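Local coordinates for purine nucleosidase, (IunH-1) (Sulfolobus solfataricus, PDB 3T8J), which belongs to the nucleoside hydrolase family and forms a four-chain assembly of alpha/beta subunits, with a sodium ion bound in this chain, at residues E255-V260 / T272-F277; T183-D188 / E290-I295; E43-L48 / V89-L94. All coordinates share one frame; numbering follows the deposited sequence.

Contact 1: E255-V260 / T272-F277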
loop_
_atom_site.group_PDB
_atom_site.type_symbol
_atom_site.label_atom_id
_atom_site.label_comp_id
_atom_site.label_asym_id
_atom_site.label_seq_id
_atom_site.Cartn_x
_atom_site.Cartn_y
_atom_site.Cartn_z
ATOM N N GLU A 255 12.258 9.435 -26.019
ATOM C CA GLU A 255 13.239 8.851 -25.094
ATOM C C GLU A 255 12.817 7.443 -24.732
ATOM O O GLU A 255 11.656 7.207 -24.420
ATOM C CB GLU A 255 13.292 9.637 -23.776
ATOM C CG GLU A 255 13.452 11.155 -23.913
ATOM C CD GLU A 255 14.820 11.596 -24.394
ATOM O OE1 GLU A 255 15.779 10.775 -24.438
ATOM O OE2 GLU A 255 14.950 12.798 -24.734
ATOM N N LYS A 256 13.743 6.500 -24.717
ATOM C CA LYS A 256 13.432 5.172 -24.222
ATOM C C LYS A 256 13.702 5.139 -22.721
ATOM O O LYS A 256 14.830 5.383 -22.272
ATOM C CB LYS A 256 14.276 4.121 -24.942
ATOM C CG LYS A 256 13.871 3.936 -26.396
ATOM C CD LYS A 256 14.588 2.745 -27.050
ATOM C CE LYS A 256 14.064 2.489 -28.454
ATOM N NZ LYS A 256 14.789 1.352 -29.130
ATOM N N ARG A 257 12.668 4.822 -21.946
ATOM C CA ARG A 257 12.745 4.884 -20.491
ATOM C C ARG A 257 12.071 3.686 -19.843
ATOM O O ARG A 257 11.442 2.887 -20.544
ATOM C CB ARG A 257 12.162 6.229 -20.029
ATOM C CG ARG A 257 13.238 7.323 -20.205
ATOM C CD ARG A 257 12.796 8.723 -19.965
ATOM N NE ARG A 257 13.890 9.657 -20.181
ATOM C CZ ARG A 257 13.783 10.990 -20.118
ATOM N NH1 ARG A 257 12.619 11.574 -19.851
ATOM N NH2 ARG A 257 14.860 11.742 -20.306
ATOM N N PHE A 258 12.211 3.550 -18.521
ATOM C CA PHE A 258 11.594 2.474 -17.769
ATOM C C PHE A 258 10.354 3.025 -17.039
ATOM O O PHE A 258 10.482 3.922 -16.182
ATOM C CB PHE A 258 12.575 1.837 -16.767
ATOM C CG PHE A 258 11.950 0.779 -15.893
ATOM C CD1 PHE A 258 11.471 -0.394 -16.438
ATOM C CD2 PHE A 258 11.879 0.951 -14.517
ATOM C CE1 PHE A 258 10.897 -1.365 -15.639
ATOM C CE2 PHE A 258 11.313 -0.013 -13.717
ATOM C CZ PHE A 258 10.813 -1.163 -14.274
ATOM N N VAL A 259 9.187 2.509 -17.419
ATOM C CA VAL A 259 7.879 2.985 -16.893
ATOM C C VAL A 259 7.307 1.939 -15.938
ATOM O O VAL A 259 7.177 0.762 -16.307
ATOM C CB VAL A 259 6.882 3.202 -18.019
ATOM C CG1 VAL A 259 5.531 3.704 -17.427
ATOM C CG2 VAL A 259 7.415 4.201 -19.068
ATOM N N VAL A 260 6.960 2.377 -14.712
ATOM C CA VAL A 260 6.290 1.544 -13.730
ATOM C C VAL A 260 4.843 2.045 -13.615
ATOM O O VAL A 260 4.658 3.258 -13.580
ATOM C CB VAL A 260 6.939 1.628 -12.372
ATOM C CG1 VAL A 260 6.160 0.815 -11.337
ATOM C CG2 VAL A 260 8.389 1.058 -12.456
ATOM N N THR A 272 1.886 6.726 -14.073
ATOM C CA THR A 272 3.036 6.201 -14.859
ATOM C C THR A 272 4.309 6.854 -14.304
ATOM O O THR A 272 4.552 8.059 -14.493
ATOM C CB THR A 272 2.873 6.521 -16.350
ATOM O OG1 THR A 272 2.647 7.929 -16.512
ATOM C CG2 THR A 272 1.705 5.742 -16.975
ATOM N N LEU A 273 5.113 6.046 -13.603
ATOM C CA LEU A 273 6.327 6.501 -12.899
ATOM C C LEU A 273 7.530 6.176 -13.792
ATOM O O LEU A 273 7.770 5.014 -14.061
ATOM C CB LEU A 273 6.425 5.780 -11.561
ATOM C CG LEU A 273 5.123 5.907 -10.725
ATOM C CD1 LEU A 273 5.050 4.835 -9.657
ATOM C CD2 LEU A 273 4.890 7.335 -10.189
ATOM N N VAL A 274 8.240 7.222 -14.204
ATOM C CA VAL A 274 9.247 7.080 -15.274
ATOM C C VAL A 274 10.680 7.264 -14.749
ATOM O O VAL A 274 11.034 8.329 -14.227
ATOM C CB VAL A 274 8.976 8.064 -16.398
ATOM C CG1 VAL A 274 10.012 7.908 -17.509
ATOM C CG2 VAL A 274 7.551 7.858 -16.987
ATOM N N ASP A 275 11.492 6.205 -14.866
ATOM C CA ASP A 275 12.918 6.247 -14.556
ATOM C C ASP A 275 13.644 6.732 -15.805
ATOM O O ASP A 275 13.576 6.081 -16.862
ATOM C CB ASP A 275 13.374 4.857 -14.103
ATOM C CG ASP A 275 14.794 4.837 -13.523
ATOM O OD1 ASP A 275 15.528 5.828 -13.677
ATOM O OD2 ASP A 275 15.105 3.843 -12.813
ATOM N N ARG A 276 14.342 7.859 -15.671
ATOM C CA ARG A 276 15.103 8.499 -16.744
ATOM C C ARG A 276 16.597 8.135 -16.659
ATOM O O ARG A 276 17.414 8.637 -17.464
ATOM C CB ARG A 276 14.950 10.029 -16.666
ATOM C CG ARG A 276 13.516 10.557 -16.452
ATOM C CD ARG A 276 13.516 12.066 -16.160
ATOM N NE ARG A 276 14.230 12.345 -14.919
ATOM C CZ ARG A 276 13.730 12.192 -13.695
ATOM N NH1 ARG A 276 12.467 11.831 -13.518
ATOM N NH2 ARG A 276 14.536 12.409 -12.651
ATOM N N PHE A 277 16.965 7.307 -15.668
ATOM C CA PHE A 277 18.356 6.870 -15.423
ATOM C C PHE A 277 19.280 8.029 -15.003
ATOM O O PHE A 277 20.501 7.954 -15.189
ATOM C CB PHE A 277 18.918 6.119 -16.661
ATOM C CG PHE A 277 17.895 5.229 -17.361
ATOM C CD1 PHE A 277 17.265 4.193 -16.680
ATOM C CD2 PHE A 277 17.553 5.438 -18.686
ATOM C CE1 PHE A 277 16.352 3.362 -17.302
ATOM C CE2 PHE A 277 16.620 4.606 -19.317
ATOM C CZ PHE A 277 16.023 3.568 -18.621
HETATM O O HOH W 1 16.687 8.958 -20.029
#
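Phe258 and Asp275 form a hydrogen-bonded antiparallel pair, as do Val260 and Leu273, with the non-hydrogen-bonded pair Val259 and Val274 between them. The bonds are uneven. Asp275 N reaches Phe258 O over 2.8 Å, Val260 and Leu273 exchange two nearly straight bonds, but Phe258 N to Asp275 O is weak at 3.3 Å, where strand 272-275 ends and the chain turns away.

That turn is an Asx turn: Asp275 OD1, on its anti side and 33° out of the carboxylate plane, takes the backbone N of Phe277 at 2.9 Å, while OD2 is held by Ser282 and Trp283. The Phe277 ring lies with Asp275 O above its centre and reaches across to the other strand: ring atom CE2 meets Lys256 O at the edge, 3.5 Å away, and CE1 packs on Phe258 CB.

Arg257 runs extended from CG to NE across Val274 CG1. Its guanidinium is sandwiched between Glu255 CG over one face and Arg276 CG over the other, the latter 3.7 Å from NH1. The two guanidinium planes stand 85° apart, and Arg276 turns its charge to Asp278. A water takes the N-H of Arg257 NE and donates to Arg276 O.

Strand 289-295 lies on the other flank of 251-261, where Ile291 packs on Val259 and Val274; beyond 272-275, outermost on this side within this chain, Pro159 and Ile154 of the second subunit meet Asp275 and Arg276.

Contact 2: T183-D188 / E290-I295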
loop_
_atom_site.group_PDB
_atom_site.type_symbol
_atom_site.label_atom_id
_atom_site.label_comp_id
_atom_site.label_asym_id
_atom_site.label_seq_id
_atom_site.Cartn_x
_atom_site.Cartn_y
_atom_site.Cartn_z
ATOM N N THR A 183 5.412 2.353 -28.104
ATOM C CA THR A 183 5.652 3.784 -28.167
ATOM C C THR A 183 4.430 4.441 -27.504
ATOM O O THR A 183 3.311 4.128 -27.862
ATOM C CB THR A 183 5.881 4.299 -29.609
ATOM O OG1 THR A 183 7.143 3.787 -30.090
ATOM C CG2 THR A 183 5.920 5.821 -29.632
ATOM N N MET A 184 4.698 5.294 -26.517
ATOM C CA MET A 184 3.674 5.861 -25.616
ATOM C C MET A 184 3.602 7.376 -25.795
ATOM O O MET A 184 4.613 8.069 -25.773
ATOM C CB MET A 184 4.081 5.512 -24.177
ATOM C CG MET A 184 3.319 6.074 -23.111
ATOM S SD MET A 184 4.269 5.620 -21.599
ATOM C CE MET A 184 2.835 5.248 -20.820
ATOM N N ILE A 185 2.374 7.884 -25.935
ATOM C CA ILE A 185 2.078 9.300 -26.068
ATOM C C ILE A 185 1.312 9.737 -24.800
ATOM O O ILE A 185 0.148 9.369 -24.626
ATOM C CB ILE A 185 1.215 9.572 -27.336
ATOM C CG1 ILE A 185 2.005 9.399 -28.662
ATOM C CG2 ILE A 185 0.702 11.012 -27.370
ATOM C CD1 ILE A 185 2.628 8.016 -28.932
ATOM N N PRO A 186 1.944 10.533 -23.923
ATOM C CA PRO A 186 1.296 10.926 -22.651
ATOM C C PRO A 186 0.322 12.102 -22.759
ATOM O O PRO A 186 0.503 12.995 -23.594
ATOM C CB PRO A 186 2.482 11.326 -21.750
ATOM C CG PRO A 186 3.707 10.964 -22.502
ATOM C CD PRO A 186 3.373 10.906 -23.926
ATOM N N TRP A 187 -0.663 12.105 -21.864
ATOM C CA TRP A 187 -1.595 13.214 -21.739
ATOM C C TRP A 187 -0.898 14.553 -21.538
ATOM O O TRP A 187 -1.292 15.566 -22.151
ATOM C CB TRP A 187 -2.506 12.962 -20.544
ATOM C CG TRP A 187 -3.452 14.120 -20.236
ATOM C CD1 TRP A 187 -3.339 15.040 -19.226
ATOM C CD2 TRP A 187 -4.619 14.462 -20.968
ATOM N NE1 TRP A 187 -4.378 15.952 -19.293
ATOM C CE2 TRP A 187 -5.181 15.606 -20.350
ATOM C CE3 TRP A 187 -5.266 13.905 -22.076
ATOM C CZ2 TRP A 187 -6.365 16.207 -20.813
ATOM C CZ3 TRP A 187 -6.439 14.515 -22.529
ATOM C CH2 TRP A 187 -6.968 15.635 -21.890
ATOM N N ASP A 188 0.105 14.595 -20.661
ATOM C CA ASP A 188 0.737 15.863 -20.311
ATOM C C ASP A 188 1.792 16.337 -21.309
ATOM O O ASP A 188 2.456 17.360 -21.086
ATOM C CB ASP A 188 1.198 15.914 -18.848
ATOM C CG ASP A 188 2.029 14.730 -18.418
ATOM O OD1 ASP A 188 2.419 13.877 -19.268
ATOM O OD2 ASP A 188 2.308 14.668 -17.177
ATOM N N GLU A 290 9.160 3.562 -25.441
ATOM C CA GLU A 290 9.649 4.763 -26.074
ATOM C C GLU A 290 8.586 5.815 -25.858
ATOM O O GLU A 290 7.453 5.625 -26.300
ATOM C CB GLU A 290 9.868 4.551 -27.550
ATOM C CG GLU A 290 10.424 5.734 -28.259
ATOM C CD GLU A 290 10.609 5.440 -29.739
ATOM O OE1 GLU A 290 9.588 5.127 -30.419
ATOM O OE2 GLU A 290 11.759 5.524 -30.193
ATOM N N ILE A 291 8.951 6.898 -25.207
ATOM C CA ILE A 291 7.982 7.935 -24.842
ATOM C C ILE A 291 8.160 9.156 -25.748
ATOM O O ILE A 291 9.270 9.635 -25.958
ATOM C CB ILE A 291 8.146 8.349 -23.355
ATOM C CG1 ILE A 291 8.099 7.112 -22.449
ATOM C CG2 ILE A 291 7.128 9.451 -22.986
ATOM C CD1 ILE A 291 8.250 7.429 -20.913
ATOM N N VAL A 292 7.046 9.672 -26.286
ATOM C CA VAL A 292 7.058 10.888 -27.096
ATOM C C VAL A 292 6.916 12.102 -26.182
ATOM O O VAL A 292 5.954 12.196 -25.411
ATOM C CB VAL A 292 5.921 10.871 -28.139
ATOM C CG1 VAL A 292 5.824 12.214 -28.882
ATOM C CG2 VAL A 292 6.122 9.688 -29.113
ATOM N N TYR A 293 7.876 13.021 -26.250
ATOM C CA TYR A 293 7.891 14.208 -25.393
ATOM C C TYR A 293 7.549 15.505 -26.130
ATOM O O TYR A 293 7.194 16.488 -25.482
ATOM C CB TYR A 293 9.256 14.338 -24.680
ATOM C CG TYR A 293 9.403 13.434 -23.467
ATOM C CD1 TYR A 293 9.960 12.153 -23.547
ATOM C CD2 TYR A 293 8.952 13.852 -22.220
ATOM C CE1 TYR A 293 10.079 11.345 -22.396
ATOM C CE2 TYR A 293 9.068 13.048 -21.080
ATOM C CZ TYR A 293 9.616 11.783 -21.181
ATOM O OH TYR A 293 9.707 11.003 -20.023
ATOM N N GLU A 294 7.662 15.524 -27.462
ATOM C CA GLU A 294 7.342 16.702 -28.281
ATOM C C GLU A 294 6.825 16.276 -29.667
ATOM O O GLU A 294 7.190 15.196 -30.165
ATOM C CB GLU A 294 8.585 17.606 -28.459
ATOM C CG GLU A 294 9.238 18.137 -27.168
ATOM C CD GLU A 294 10.498 18.970 -27.429
ATOM O OE1 GLU A 294 10.605 19.622 -28.496
ATOM O OE2 GLU A 294 11.387 18.963 -26.550
ATOM N N ILE A 295 5.982 17.122 -30.267
ATOM C CA ILE A 295 5.486 16.937 -31.637
ATOM C C ILE A 295 5.644 18.235 -32.447
ATOM O O ILE A 295 5.882 19.310 -31.892
ATOM C CB ILE A 295 3.998 16.451 -31.715
ATOM C CG1 ILE A 295 3.007 17.585 -31.456
ATOM C CG2 ILE A 295 3.732 15.286 -30.737
ATOM C CD1 ILE A 295 1.613 17.268 -31.879
#
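Two backbone bonds join Met184 to its parallel neighbour: Met184 N gives to Glu290 O at 2.8 Å, and Met184 O takes Val292 N at 3.0 Å. Both are nearly linear, so Met184 straddles Ile291 in the usual parallel pattern. Thr183 CA also sends a CA-H...O contact to Glu290 O. The strands splay by 33°, and the pairing stops as 183-188 passes through Pro186 into a helix.

The side-chain bond is at the start. Thr183 OG1 donates to Glu290 OE1 across 2.8 Å, arriving on the anti side and 21° out of the carboxylate plane. Glu290 reaches it by a straight chain with CG anti to the backbone N (chi1 -178°), lying alongside Thr183. Arg254 makes a salt bridge to the same OE1, and Lys143 bonds to Thr183 OG1, so both oxygens have second, charged partners.

Apolar contacts flank the strands. Val292 CG2 lies 3.9 Å from both Ile185 CD1 and Thr183 CG2, while Met184 SD rests beside Ile291 CG1 on the opposite face. Farther along, Pro186 crosses Ile291 at about a right angle, its CG against Ile291 CG2, and its CD sits 3.2 Å from Val292 O, a buried carbonyl for which the model holds no partner.

Pro186 is the N-cap of helix 187-190. In the central sheet of the nucleoside hydrolase fold, 289-295 is the last parallel strand, beyond which 251-261 runs antiparallel.

Contact 3: E43-L48 / V89-L94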
loop_
_atom_site.group_PDB
_atom_site.type_symbol
_atom_site.label_atom_id
_atom_site.label_comp_id
_atom_site.label_asym_id
_atom_site.label_seq_id
_atom_site.Cartn_x
_atom_site.Cartn_y
_atom_site.Cartn_z
ATOM N N GLU A 43 -20.787 2.695 -26.598
ATOM C CA GLU A 43 -19.473 2.656 -27.282
ATOM C C GLU A 43 -19.476 1.699 -28.460
ATOM O O GLU A 43 -18.897 2.004 -29.516
ATOM C CB GLU A 43 -18.364 2.284 -26.287
ATOM C CG GLU A 43 -18.101 3.301 -25.215
ATOM C CD GLU A 43 -17.005 2.872 -24.257
ATOM O OE1 GLU A 43 -16.724 1.642 -24.199
ATOM O OE2 GLU A 43 -16.426 3.749 -23.587
ATOM N N VAL A 44 -20.110 0.536 -28.299
ATOM C CA VAL A 44 -20.244 -0.430 -29.394
ATOM C C VAL A 44 -21.051 0.160 -30.557
ATOM O O VAL A 44 -20.675 0.109 -31.727
ATOM C CB VAL A 44 -20.858 -1.761 -28.906
ATOM C CG1 VAL A 44 -21.046 -2.743 -30.053
ATOM C CG2 VAL A 44 -20.068 -2.384 -27.759
ATOM N N LYS A 45 -22.194 0.775 -30.229
ATOM C CA LYS A 45 -23.021 1.393 -31.243
ATOM C C LYS A 45 -22.333 2.561 -31.955
ATOM O O LYS A 45 -22.477 2.725 -33.163
ATOM C CB LYS A 45 -24.374 1.837 -30.648
ATOM C CG LYS A 45 -25.221 0.692 -30.034
ATOM C CD LYS A 45 -25.561 -0.428 -30.979
ATOM C CE LYS A 45 -26.477 -1.497 -30.327
ATOM N NZ LYS A 45 -27.895 -1.029 -30.078
ATOM N N ASN A 46 -21.529 3.320 -31.216
ATOM C CA ASN A 46 -20.774 4.431 -31.799
ATOM C C ASN A 46 -19.817 3.934 -32.883
ATOM O O ASN A 46 -19.707 4.542 -33.951
ATOM C CB ASN A 46 -19.948 5.179 -30.739
ATOM C CG ASN A 46 -20.769 6.114 -29.858
ATOM O OD1 ASN A 46 -21.957 6.391 -30.099
ATOM N ND2 ASN A 46 -20.106 6.653 -28.834
ATOM N N ALA A 47 -19.141 2.831 -32.606
ATOM C CA ALA A 47 -18.187 2.310 -33.575
ATOM C C ALA A 47 -18.860 1.792 -34.859
ATOM O O ALA A 47 -18.408 2.052 -35.969
ATOM C CB ALA A 47 -17.318 1.205 -32.916
ATOM N N LEU A 48 -19.952 1.053 -34.695
ATOM C CA LEU A 48 -20.734 0.541 -35.810
ATOM C C LEU A 48 -21.292 1.670 -36.675
ATOM O O LEU A 48 -21.179 1.655 -37.889
ATOM C CB LEU A 48 -21.869 -0.342 -35.295
ATOM C CG LEU A 48 -21.445 -1.671 -34.642
ATOM C CD1 LEU A 48 -22.575 -2.176 -33.742
ATOM C CD2 LEU A 48 -21.049 -2.724 -35.676
ATOM N N VAL A 89 -26.174 7.845 -31.078
ATOM C CA VAL A 89 -26.385 7.301 -32.408
ATOM C C VAL A 89 -26.673 5.807 -32.387
ATOM O O VAL A 89 -26.432 5.135 -31.388
ATOM C CB VAL A 89 -25.142 7.523 -33.349
ATOM C CG1 VAL A 89 -24.812 9.007 -33.509
ATOM C CG2 VAL A 89 -23.900 6.734 -32.849
ATOM N N GLU A 90 -27.179 5.307 -33.504
ATOM C CA GLU A 90 -27.535 3.901 -33.652
ATOM C C GLU A 90 -27.235 3.521 -35.105
ATOM O O GLU A 90 -27.719 4.185 -36.028
ATOM C CB GLU A 90 -29.036 3.686 -33.309
ATOM C CG GLU A 90 -29.550 2.225 -33.329
ATOM C CD GLU A 90 -28.939 1.308 -32.267
ATOM O OE1 GLU A 90 -28.184 1.784 -31.391
ATOM O OE2 GLU A 90 -29.231 0.083 -32.326
ATOM N N PRO A 91 -26.454 2.456 -35.322
ATOM C CA PRO A 91 -26.296 1.977 -36.701
ATOM C C PRO A 91 -27.607 1.507 -37.302
ATOM O O PRO A 91 -28.506 1.008 -36.587
ATOM C CB PRO A 91 -25.339 0.790 -36.553
ATOM C CG PRO A 91 -25.593 0.298 -35.156
ATOM C CD PRO A 91 -25.837 1.549 -34.344
ATOM N N LYS A 92 -27.718 1.671 -38.618
ATOM C CA LYS A 92 -28.890 1.220 -39.344
ATOM C C LYS A 92 -28.850 -0.237 -39.742
ATOM O O LYS A 92 -29.896 -0.870 -39.875
ATOM C CB LYS A 92 -29.087 2.088 -40.586
ATOM C CG LYS A 92 -29.455 3.529 -40.270
ATOM C CD LYS A 92 -29.740 4.294 -41.556
ATOM C CE LYS A 92 -29.951 5.777 -41.297
ATOM N NZ LYS A 92 -31.057 5.995 -40.319
ATOM N N ARG A 93 -27.647 -0.758 -40.013
ATOM C CA ARG A 93 -27.490 -2.085 -40.576
ATOM C C ARG A 93 -26.446 -2.954 -39.856
ATOM O O ARG A 93 -26.682 -4.144 -39.650
ATOM C CB ARG A 93 -27.081 -1.964 -42.048
ATOM C CG ARG A 93 -28.082 -1.275 -42.932
ATOM C CD ARG A 93 -27.453 -0.933 -44.288
ATOM N NE ARG A 93 -26.392 0.063 -44.107
ATOM C CZ ARG A 93 -26.593 1.374 -43.959
ATOM N NH1 ARG A 93 -27.829 1.887 -43.986
ATOM N NH2 ARG A 93 -25.548 2.179 -43.775
ATOM N N LEU A 94 -25.292 -2.394 -39.507
ATOM C CA LEU A 94 -24.215 -3.214 -38.968
ATOM C C LEU A 94 -24.523 -3.703 -37.564
ATOM O O LEU A 94 -25.159 -2.984 -36.783
ATOM C CB LEU A 94 -22.888 -2.439 -38.958
ATOM C CG LEU A 94 -22.343 -2.005 -40.329
ATOM C CD1 LEU A 94 -21.025 -1.237 -40.116
ATOM C CD2 LEU A 94 -22.120 -3.192 -41.280
HETATM O O HOH W 2 -23.602 8.748 -30.009
#
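The loop 89-94, without regular structure, runs past one side of helix 40-53, its CA atoms nearest at Lys45 to Glu90, 5.7 Å, and Leu48 to Pro91, 5.8 Å. Lys45 and Glu90 supply the charged link: Lys45 NZ meets Glu90 OE2 on its syn lone pair at 2.8 Å, with a second, weak bond to OE1. In Lys45 the bend at chi2 (-58°) turns CD to Glu90 OE1, which CG also touches, and the bend at chi4 directs NZ to the carboxylate. Glu90, bent at chi2, brings its carboxylate back to the helix although its CB points away.

The apolar part lies one turn on. Pro91 sets its CG 3.8 Å from Leu48 CB and its CD beside Lys45 CD, touching both residues. Leu48 also reaches Leu94, CD2 against CB at 3.8 Å, while Leu94 CD1 touches Leu48 O.

At the other end of the loop, Val89 CG2 presses on Asn46 OD1 at 3.4 Å, and a water accepts from Val89 N and lies 2.9 Å from that same OD1. Asn46 OD1 is also bound by Gln42, and Asn46 ND2 bonds to Gly82 O and Thr10 O.

Glu52, on the same helix, takes the backbone N-H groups of Lys92, Arg93 and Leu94. The loop thus packs on the helix of the beta-alpha-beta crossover between the adjacent parallel strands 27-33 and 60-62.

Overall arrangement
From the N terminus, contact 3 comes first: helix 40-53 is met again by the loop 89-94, closing a loop of some 40 residues that contains strand 60-62. The chain then adds strands 116-120, 141-147 and 182-185 in order outward from strand 3-8, and contact 2 opens at the last. It closes only at 290-295, about 100 residues later, and contact 1, the hairpin of 251-261 and 272-275, opens and closes within that span. Contacts 1 and 2 touch: Glu255 O bonds to Ile291 N, joining them through one continuous sheet. Contact 3 lies on the opposite side of the chain's centre, its centre about 31 Å from that of contact 2.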